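Local coordinates for uncharacterized protein (Bacillus subtilis, PDB 5DQV) that probably hydrolyses nucleotides as a metal-dependent pyrophosphohydrolase of the HD-domain family, at residues Glu187-Glu190 against Phe191-Gln194. Residues are numbered along the deposited sequence; the frame is centred on the assembly and turned at random. Where two conformers were deposited one is given.
Sequences ERHE and FMLQ
With CG anti to the backbone N (chi1 179°) and beside the carbonyl carbon, the imidazole of His189 leans mainly outward from the helix, its NE2 side turned toward Leu193, whose chi1 of -76° in turn sets CG beside the backbone N and sends the branched end back to meet it. CG of Leu193 sits over one face of the ring, and its CD1 makes the closest approach, 3.6 Å from His189 NE2. The methyl CE of Met192, turned back by a bend at the last torsion of the chain, comes obliquely to the ring, 4.1 Å from His189 ND1. Glu190 folds at chi2 and brings its carboxylate at a slant against the same leucine methyl, OE1 and OE2 each 3.8 Å from Leu193 CD1, a contact of van der Waals kind. Without the ring, as with an alanine at His189, Leu193 would probably lose the face it packs on and Met192 CE one of its neighbours. Beneath these side chains runs regular alpha-helical i to i+4 bonding, for example Leu193 N to His189 O at 2.9 Å and Gln194 N to Glu190 O, also 2.9 Å. The eight residues form two turns of helix 179-202: Phe191 packs on Ala137 and Ile140 of helix 136-150 and on Tyr195 of the second subunit, while His189 touches Ile173 and the buried Met192 meets Leu170 and Ile135, in the loops flanking helices 161-169 and 136-150.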
loop_
_atom_site.group_PDB
_atom_site.type_symbol
_atom_site.label_atom_id
_atom_site.label_comp_id
_atom_site.label_asym_id
_atom_site.label_seq_id
_atom_site.Cartn_x
_atom_site.Cartn_y
_atom_site.Cartn_z
ATOM N N GLU A 187 17.181 -9.723 4.717
ATOM C CA GLU A 187 16.028 -10.460 4.185
ATOM C C GLU A 187 14.940 -9.473 3.696
ATOM O O GLU A 187 14.377 -9.592 2.623
ATOM C CB GLU A 187 15.361 -11.323 5.278
ATOM C CG GLU A 187 16.256 -12.088 6.258
ATOM C CD GLU A 187 15.415 -12.777 7.342
ATOM O OE1 GLU A 187 14.265 -13.138 7.031
ATOM O OE2 GLU A 187 15.886 -12.955 8.488
ATOM N N ARG A 188 14.627 -8.515 4.558
ATOM C CA ARG A 188 13.549 -7.558 4.291
ATOM C C ARG A 188 13.857 -6.652 3.097
ATOM O O ARG A 188 13.007 -6.408 2.263
ATOM C CB ARG A 188 13.243 -6.718 5.553
ATOM C CG ARG A 188 12.587 -7.528 6.665
ATOM C CD ARG A 188 12.088 -6.556 7.755
ATOM N NE ARG A 188 11.554 -7.310 8.837
ATOM C CZ ARG A 188 10.526 -6.935 9.601
ATOM N NH1 ARG A 188 9.880 -5.772 9.404
ATOM N NH2 ARG A 188 10.121 -7.769 10.504
ATOM N N HIS A 189 15.082 -6.191 3.036
ATOM C CA HIS A 189 15.592 -5.365 1.935
ATOM C C HIS A 189 15.560 -6.127 0.641
ATOM O O HIS A 189 15.086 -5.616 -0.343
ATOM C CB HIS A 189 16.994 -4.945 2.240
ATOM C CG HIS A 189 17.635 -4.122 1.170
ATOM N ND1 HIS A 189 17.380 -2.779 1.015
ATOM C CD2 HIS A 189 18.530 -4.451 0.208
ATOM C CE1 HIS A 189 18.120 -2.304 0.022
ATOM N NE2 HIS A 189 18.823 -3.299 -0.487
ATOM N N GLU A 190 16.063 -7.357 0.652
ATOM C CA GLU A 190 16.037 -8.153 -0.558
ATOM C C GLU A 190 14.596 -8.422 -1.031
ATOM O O GLU A 190 14.317 -8.472 -2.242
ATOM C CB GLU A 190 16.763 -9.462 -0.383
ATOM C CG GLU A 190 18.277 -9.266 -0.322
ATOM C CD GLU A 190 18.818 -8.535 -1.563
ATOM O OE1 GLU A 190 18.316 -8.801 -2.699
ATOM O OE2 GLU A 190 19.744 -7.702 -1.381
ATOM N N PHE A 191 13.706 -8.665 -0.092
ATOM C CA PHE A 191 12.294 -8.878 -0.476
ATOM C C PHE A 191 11.723 -7.589 -1.133
ATOM O O PHE A 191 10.998 -7.618 -2.123
ATOM C CB PHE A 191 11.433 -9.291 0.737
ATOM C CG PHE A 191 10.020 -9.577 0.359
ATOM C CD1 PHE A 191 9.700 -10.756 -0.264
ATOM C CD2 PHE A 191 9.057 -8.599 0.485
ATOM C CE1 PHE A 191 8.408 -10.998 -0.667
ATOM C CE2 PHE A 191 7.765 -8.814 0.068
ATOM C CZ PHE A 191 7.434 -9.997 -0.502
ATOM N N MET A 192 12.043 -6.448 -0.554
ATOM C CA MET A 192 11.593 -5.169 -1.096
ATOM C C MET A 192 12.196 -4.966 -2.531
ATOM O O MET A 192 11.502 -4.541 -3.421
ATOM C CB MET A 192 12.050 -4.062 -0.144
ATOM C CG MET A 192 11.434 -2.731 -0.329
ATOM S SD MET A 192 11.677 -1.596 1.173
ATOM C CE MET A 192 13.429 -1.865 1.524
ATOM N N LEU A 193 13.436 -5.379 -2.758
ATOM C CA LEU A 193 14.011 -5.359 -4.097
ATOM C C LEU A 193 13.246 -6.295 -5.060
ATOM O O LEU A 193 12.982 -5.922 -6.194
ATOM C CB LEU A 193 15.476 -5.709 -4.067
ATOM C CG LEU A 193 16.411 -4.588 -3.558
ATOM C CD1 LEU A 193 17.867 -5.072 -3.429
ATOM C CD2 LEU A 193 16.348 -3.385 -4.521
ATOM N N GLN A 194 12.862 -7.487 -4.596
ATOM C CA GLN A 194 12.010 -8.354 -5.413
ATOM C C GLN A 194 10.661 -7.729 -5.776
ATOM O O GLN A 194 10.173 -7.884 -6.918
ATOM C CB GLN A 194 11.904 -9.749 -4.773
ATOM C CG GLN A 194 13.269 -10.473 -4.759
ATOM C CD GLN A 194 13.936 -10.595 -6.188
ATOM O OE1 GLN A 194 13.305 -11.069 -7.145
ATOM N NE2 GLN A 194 15.210 -10.109 -6.317
#